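Side-chain contacts in alpha-1,2-mannosidase (Bacteroides thetaiotaomicron, PDB 2WW2), which acts as a calcium-dependent, inverting alpha-mannosidase of glycoside hydrolase family 92, probably trimming mannose from glycans: residues 453-456 with 457-460; 387-390 with 391-395; 5-8 with 9-12. All coordinates share one frame; numbering follows the deposited sequence.

Contact 1 of 3, residues 453-456 with 457-460; sequences YADW and CIAR
Cys457 sits one helical turn beyond Tyr453 and lays its sulfur over a face of the tyrosine ring, SG standing 3.9 Å from the ring centroid. The same SG reaches the edge of the neighbouring indole, 3.8 Å from Trp456 CE3. A small, polarisable thiol suits this place between two aromatic groups. Tyr453 itself is fixed at its far end, where OH bonds to Pro647 O and Ser386 OG.

Next, Ile458 N donates to Ala454 O, while its branched side chain turns to Leu405 and Met408 of helix 401-413. Ala459 N bonds Asp455 O, and its lone methyl fits the close approach of Tyr474 and Tyr475.

Arg460 ends the walk. With CG anti to the carbonyl carbon (chi1 -73°), that carbon comes over the six-membered ring of Trp456, 3.7 Å from the centroid, in a CH-pi contact. Bends at chi2 and chi3 then carry the chain along the ring, CD lying 3.6 Å from Trp456 CZ2, and the guanidinium plane is 18° from that of the indole.

The polar ends are served elsewhere, Trp456 NE1 by Tyr733 OH and Arg460 NH2 by Gly648 O. Aliphatic carbon and sulfur therefore meet the aromatic surfaces, while the polar groups at the side-chain ends bond to other parts of the fold.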
loop_
_atom_site.group_PDB
_atom_site.type_symbol
_atom_site.label_atom_id
_atom_site.label_comp_id
_atom_site.label_asym_id
_atom_site.label_seq_id
_atom_site.Cartn_x
_atom_site.Cartn_y
_atom_site.Cartn_z
ATOM N N TYR A 453 31.184 11.059 2.103
ATOM C CA TYR A 453 31.566 10.525 3.414
ATOM C C TYR A 453 33.017 10.012 3.444
ATOM O O TYR A 453 33.786 10.306 4.388
ATOM C CB TYR A 453 30.605 9.394 3.818
ATOM C CG TYR A 453 31.108 8.593 5.017
ATOM C CD1 TYR A 453 31.213 9.173 6.273
ATOM C CD2 TYR A 453 31.484 7.248 4.877
ATOM C CE1 TYR A 453 31.671 8.439 7.368
ATOM C CE2 TYR A 453 31.947 6.518 5.954
ATOM C CZ TYR A 453 32.029 7.113 7.196
ATOM O OH TYR A 453 32.500 6.396 8.260
ATOM N N ALA A 454 33.398 9.237 2.435
ATOM C CA ALA A 454 34.757 8.708 2.394
ATOM C C ALA A 454 35.745 9.867 2.278
ATOM O O ALA A 454 36.826 9.837 2.860
ATOM C CB ALA A 454 34.937 7.739 1.204
ATOM N N ASP A 455 35.378 10.888 1.519
ATOM C CA ASP A 455 36.265 12.028 1.380
ATOM C C ASP A 455 36.401 12.779 2.711
ATOM O O ASP A 455 37.488 13.259 3.060
ATOM C CB ASP A 455 35.778 12.952 0.257
ATOM C CG ASP A 455 35.959 12.330 -1.115
ATOM O OD1 ASP A 455 36.873 11.471 -1.257
ATOM O OD2 ASP A 455 35.214 12.704 -2.056
ATOM N N TRP A 456 35.302 12.900 3.449
ATOM C CA TRP A 456 35.387 13.460 4.806
ATOM C C TRP A 456 36.355 12.609 5.660
ATOM O O TRP A 456 37.213 13.153 6.371
ATOM C CB TRP A 456 33.983 13.574 5.437
ATOM C CG TRP A 456 34.013 13.950 6.882
ATOM C CD1 TRP A 456 34.006 15.214 7.412
ATOM C CD2 TRP A 456 34.074 13.050 7.990
ATOM N NE1 TRP A 456 34.059 15.154 8.791
ATOM C CE2 TRP A 456 34.092 13.833 9.168
ATOM C CE3 TRP A 456 34.092 11.656 8.102
ATOM C CZ2 TRP A 456 34.146 13.268 10.439
ATOM C CZ3 TRP A 456 34.142 11.093 9.366
ATOM C CH2 TRP A 456 34.179 11.900 10.519
ATOM N N CYS A 457 36.260 11.278 5.579
ATOM C CA CYS A 457 37.194 10.428 6.358
ATOM C C CYS A 457 38.652 10.710 5.984
ATOM O O CYS A 457 39.522 10.782 6.851
ATOM C CB CYS A 457 36.932 8.934 6.136
ATOM S SG CYS A 457 35.397 8.357 6.823
ATOM N N ILE A 458 38.924 10.847 4.688
ATOM C CA ILE A 458 40.301 11.093 4.247
ATOM C C ILE A 458 40.784 12.455 4.724
ATOM O O ILE A 458 41.950 12.605 5.122
ATOM C CB ILE A 458 40.459 10.958 2.711
ATOM C CG1 ILE A 458 40.243 9.490 2.316
ATOM C CG2 ILE A 458 41.851 11.469 2.248
ATOM C CD1 ILE A 458 40.065 9.289 0.778
ATOM N N ALA A 459 39.891 13.443 4.705
ATOM C CA ALA A 459 40.264 14.774 5.202
ATOM C C ALA A 459 40.641 14.689 6.688
ATOM O O ALA A 459 41.639 15.272 7.136
ATOM C CB ALA A 459 39.127 15.762 5.004
ATOM N N ARG A 460 39.822 13.981 7.453
ATOM C CA ARG A 460 40.076 13.829 8.880
ATOM C C ARG A 460 41.439 13.182 9.102
ATOM O O ARG A 460 42.195 13.603 9.975
ATOM C CB ARG A 460 38.986 12.955 9.504
ATOM C CG ARG A 460 37.627 13.666 9.631
ATOM C CD ARG A 460 37.576 14.362 10.984
ATOM N NE ARG A 460 37.608 13.317 11.991
ATOM C CZ ARG A 460 37.976 13.451 13.260
ATOM N NH1 ARG A 460 38.375 14.636 13.752
ATOM N NH2 ARG A 460 37.932 12.373 14.035
#

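Contact 2 of 3, residues 387-390 with 391-395; sequences LLVD and AWMKG
Asp390 and Lys394, one turn apart at the C-terminal end of helix 383-393, form a salt bridge in which NZ lies 3.0 Å from OD2, on the syn side and 17° out of the carboxylate plane. A water closes a second route: it donates to Asp390 OD1 at 2.8 Å and accepts from Lys394 NZ at 2.7 Å. OD1 also takes the N-H of Gly648, and NZ is hydrogen-bonded to Thr343 OG1 and Tyr652 OH, so both charged groups are well satisfied although buried. Lysine suits the place because its chain, extended beyond CG, runs past Asp390 O (3.3 Å from Lys394 CG) to the carboxylate. Replacing the lysine by an alanine is likely to leave the Asp390 carboxylate without its countercharge, and the bridging water, Thr343 and Tyr652 without a shared partner.

In the backbone, Ala391 N, Trp392 N and Met393 N donate to the carbonyls of Leu387, Leu388 and Val389. The helix then ends in a Schellman motif: Ile396 N bonds Ala391 O and Gly395 N bonds Trp392 O, with Gly395 at a positive phi that suits glycine.

Met393 bends at chi2 (-53°), and its CE lies 4.0 Å from Val389 CG1. This flank faces helix 444-465, where Val389 meets Phe461; Asp390 and Lys394 lean on Pro340 of helix 338-345, and Leu388 and Ala391 pack on helix 347-364.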
loop_
_atom_site.group_PDB
_atom_site.type_symbol
_atom_site.label_atom_id
_atom_site.label_comp_id
_atom_site.label_asym_id
_atom_site.label_seq_id
_atom_site.Cartn_x
_atom_site.Cartn_y
_atom_site.Cartn_z
ATOM N N LEU A 387 37.041 2.031 7.687
ATOM C CA LEU A 387 37.655 1.087 8.634
ATOM C C LEU A 387 39.021 1.574 9.099
ATOM O O LEU A 387 39.351 1.522 10.281
ATOM C CB LEU A 387 37.843 -0.287 7.990
ATOM C CG LEU A 387 36.676 -1.266 8.160
ATOM C CD1 LEU A 387 35.427 -0.742 7.430
ATOM C CD2 LEU A 387 37.107 -2.640 7.611
ATOM N N LEU A 388 39.827 2.044 8.158
ATOM C CA LEU A 388 41.144 2.545 8.518
ATOM C C LEU A 388 41.058 3.790 9.407
ATOM O O LEU A 388 41.757 3.906 10.414
ATOM C CB LEU A 388 41.969 2.851 7.254
ATOM C CG LEU A 388 42.347 1.679 6.328
ATOM C CD1 LEU A 388 43.163 2.189 5.114
ATOM C CD2 LEU A 388 43.170 0.671 7.104
ATOM N N VAL A 389 40.221 4.743 9.017
ATOM C CA VAL A 389 40.204 6.037 9.730
ATOM C C VAL A 389 39.486 5.936 11.084
ATOM O O VAL A 389 39.930 6.506 12.095
ATOM C CB VAL A 389 39.571 7.127 8.861
ATOM C CG1 VAL A 389 39.407 8.421 9.676
ATOM C CG2 VAL A 389 40.454 7.351 7.603
ATOM N N ASP A 390 38.382 5.201 11.113
ATOM C CA ASP A 390 37.680 5.014 12.379
ATOM C C ASP A 390 38.640 4.408 13.408
ATOM O O ASP A 390 38.706 4.867 14.575
ATOM C CB ASP A 390 36.430 4.137 12.211
ATOM C CG ASP A 390 35.620 4.032 13.498
ATOM O OD1 ASP A 390 35.151 5.090 13.995
ATOM O OD2 ASP A 390 35.465 2.901 14.024
ATOM N N ALA A 391 39.397 3.390 12.983
ATOM C CA ALA A 391 40.358 2.738 13.882
ATOM C C ALA A 391 41.438 3.720 14.295
ATOM O O ALA A 391 41.759 3.841 15.477
ATOM C CB ALA A 391 40.980 1.517 13.218
ATOM N N TRP A 392 41.969 4.452 13.325
ATOM C CA TRP A 392 43.063 5.380 13.596
ATOM C C TRP A 392 42.661 6.412 14.648
ATOM O O TRP A 392 43.458 6.751 15.536
ATOM C CB TRP A 392 43.474 6.080 12.303
ATOM C CG TRP A 392 44.771 6.837 12.406
ATOM C CD1 TRP A 392 44.930 8.140 12.771
ATOM C CD2 TRP A 392 46.085 6.334 12.132
ATOM N NE1 TRP A 392 46.261 8.485 12.737
ATOM C CE2 TRP A 392 46.990 7.392 12.343
ATOM C CE3 TRP A 392 46.580 5.095 11.719
ATOM C CZ2 TRP A 392 48.376 7.242 12.180
ATOM C CZ3 TRP A 392 47.956 4.945 11.548
ATOM C CH2 TRP A 392 48.832 6.015 11.774
ATOM N N MET A 393 41.430 6.913 14.546
ATOM C CA MET A 393 41.002 7.991 15.434
ATOM C C MET A 393 40.706 7.476 16.831
ATOM O O MET A 393 40.496 8.260 17.754
ATOM C CB MET A 393 39.791 8.717 14.868
ATOM C CG MET A 393 40.072 9.382 13.532
ATOM S SD MET A 393 41.523 10.452 13.585
ATOM C CE MET A 393 41.712 10.797 11.858
ATOM N N LYS A 394 40.691 6.153 16.970
ATOM C CA LYS A 394 40.472 5.497 18.237
ATOM C C LYS A 394 41.777 4.925 18.777
ATOM O O LYS A 394 41.768 4.144 19.738
ATOM C CB LYS A 394 39.438 4.371 18.072
ATOM C CG LYS A 394 38.047 4.895 17.826
ATOM C CD LYS A 394 37.070 3.803 17.404
ATOM C CE LYS A 394 35.653 4.387 17.294
ATOM N NZ LYS A 394 34.684 3.323 16.903
ATOM N N GLY A 395 42.892 5.306 18.164
ATOM C CA GLY A 395 44.207 4.920 18.674
ATOM C C GLY A 395 44.689 3.562 18.200
ATOM O O GLY A 395 45.683 3.048 18.698
HETATM O O HOH W 1 32.831 4.509 15.360
#

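Contact 3 of 3, residues 5-8 with 9-12; sequences VEFV and DYVN
Three overlapping i+3 to i backbone bonds coil 5-8 into 9-12: Asp9 N to Glu6 O at 2.9 Å, Tyr10 N to Phe7 O, and Val11 N to Val8 O. They make consecutive tight turns in which each donor stands well above the plane of its carbonyl. A water follows this line, donating to Val8 O at 2.8 Å and to Val11 O at 2.9 Å.

The side chain of Asp9 reaches back across the first turn. Its OD2 accepts the N-H of Glu6 at 2.8 Å, on the anti side and 33° out of the carboxylate plane, in a nearly straight bond (166° at the hydrogen). With CG beside the backbone N (chi1 -65°), the short aspartate can reach this amide while its other oxygen, OD1, forms a salt bridge to Arg264. Glu6 swings its own carboxylate aside to Lys3 N, and the two acids stay apart, Glu6 OE1 lying 6.2 Å from Asp9 OD2.

Val5 crosses Tyr10 at about a right angle and sets CG1 over a face of the ring, 3.9 Å from its centroid, a CH-pi contact that suits a branched aliphatic residue. Phe7 meets the same tyrosine more loosely, with Tyr10 CD2 at the edge of its ring, and stacks on Tyr288. Val8 and Val11, both apolar and buried, turn to helix 256-271.

One carboxylate thus serves two ends at once: OD2 accepts a backbone N-H and so closes the turn, and OD1 ties that turn to Arg264, whose positive charge probably helps Asp9 stay ionised.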
loop_
_atom_site.group_PDB
_atom_site.type_symbol
_atom_site.label_atom_id
_atom_site.label_comp_id
_atom_site.label_asym_id
_atom_site.label_seq_id
_atom_site.Cartn_x
_atom_site.Cartn_y
_atom_site.Cartn_z
ATOM N N VAL A 5 24.028 -20.843 33.405
ATOM C CA VAL A 5 23.739 -20.543 32.010
ATOM C C VAL A 5 24.820 -19.557 31.561
ATOM O O VAL A 5 24.894 -18.439 32.080
ATOM C CB VAL A 5 22.333 -19.904 31.810
ATOM C CG1 VAL A 5 22.053 -19.663 30.295
ATOM C CG2 VAL A 5 21.227 -20.808 32.392
ATOM N N GLU A 6 25.658 -19.984 30.622
ATOM C CA GLU A 6 26.779 -19.183 30.158
ATOM C C GLU A 6 26.346 -18.377 28.934
ATOM O O GLU A 6 25.338 -18.692 28.313
ATOM C CB GLU A 6 27.960 -20.103 29.788
ATOM C CG GLU A 6 28.524 -20.938 30.965
ATOM C CD GLU A 6 29.536 -20.147 31.802
ATOM O OE1 GLU A 6 29.673 -18.915 31.591
ATOM O OE2 GLU A 6 30.190 -20.737 32.680
ATOM N N PHE A 7 27.119 -17.361 28.561
ATOM C CA PHE A 7 26.712 -16.506 27.456
ATOM C C PHE A 7 26.475 -17.270 26.155
ATOM O O PHE A 7 25.495 -16.989 25.442
ATOM C CB PHE A 7 27.702 -15.351 27.271
ATOM C CG PHE A 7 27.620 -14.332 28.380
ATOM C CD1 PHE A 7 26.377 -13.972 28.901
ATOM C CD2 PHE A 7 28.747 -13.781 28.918
ATOM C CE1 PHE A 7 26.279 -13.049 29.943
ATOM C CE2 PHE A 7 28.666 -12.871 29.958
ATOM C CZ PHE A 7 27.434 -12.502 30.466
ATOM N N VAL A 8 27.304 -18.270 25.870
ATOM C CA VAL A 8 27.146 -19.015 24.596
ATOM C C VAL A 8 25.852 -19.834 24.606
ATOM O O VAL A 8 25.307 -20.133 23.552
ATOM C CB VAL A 8 28.380 -19.913 24.268
ATOM C CG1 VAL A 8 28.381 -21.146 25.174
ATOM C CG2 VAL A 8 28.382 -20.332 22.797
ATOM N N ASP A 9 25.346 -20.171 25.794
ATOM C CA ASP A 9 24.076 -20.915 25.918
ATOM C C ASP A 9 22.878 -20.104 25.404
ATOM O O ASP A 9 21.823 -20.667 25.092
ATOM C CB ASP A 9 23.805 -21.341 27.378
ATOM C CG ASP A 9 24.826 -22.340 27.894
ATOM O OD1 ASP A 9 25.302 -23.153 27.082
ATOM O OD2 ASP A 9 25.146 -22.324 29.106
ATOM N N TYR A 10 23.032 -18.790 25.321
ATOM C CA TYR A 10 21.965 -17.943 24.799
ATOM C C TYR A 10 21.951 -17.887 23.261
ATOM O O TYR A 10 20.986 -17.410 22.656
ATOM C CB TYR A 10 22.093 -16.529 25.366
ATOM C CG TYR A 10 21.774 -16.463 26.842
ATOM C CD1 TYR A 10 20.478 -16.754 27.307
ATOM C CD2 TYR A 10 22.740 -16.108 27.761
ATOM C CE1 TYR A 10 20.163 -16.687 28.669
ATOM C CE2 TYR A 10 22.435 -16.056 29.146
ATOM C CZ TYR A 10 21.144 -16.346 29.568
ATOM O OH TYR A 10 20.824 -16.297 30.902
ATOM N N VAL A 11 23.008 -18.385 22.622
ATOM C CA VAL A 11 23.154 -18.188 21.178
ATOM C C VAL A 11 22.294 -19.164 20.377
ATOM O O VAL A 11 22.403 -20.373 20.565
ATOM C CB VAL A 11 24.621 -18.319 20.715
ATOM C CG1 VAL A 11 24.729 -18.251 19.170
ATOM C CG2 VAL A 11 25.473 -17.229 21.364
ATOM N N ASN A 12 21.485 -18.633 19.457
ATOM C CA ASN A 12 20.749 -19.467 18.509
ATOM C C ASN A 12 21.254 -19.179 17.109
ATOM O O ASN A 12 20.906 -18.147 16.541
ATOM C CB ASN A 12 19.248 -19.158 18.567
ATOM C CG ASN A 12 18.458 -19.980 17.557
ATOM O OD1 ASN A 12 18.977 -20.956 16.998
ATOM N ND2 ASN A 12 17.216 -19.609 17.333
HETATM O O HOH W 2 24.124 -22.213 22.015
#

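From the N terminus, contact 3 comes first: residues 5-12 coil in the loop before strand 40-44 and rest on helices 256-271 and 281-294. Contact 2 follows at the end of helix 383-393, and contact 1 lies within helix 444-465. Each closes only a turn of its own, and the three run in series, neither nesting nor crossing. Contacts 1 and 2 touch, Met393 CE lying 3.4 Å from Arg460 O, and both bond the backbone of Gly648, so two helices of the catalytic domain and the loop at Gly648 are joined. Contact 3 stands apart, its centre about 31 Å from that of contact 2 and about 39 Å from that of contact 1.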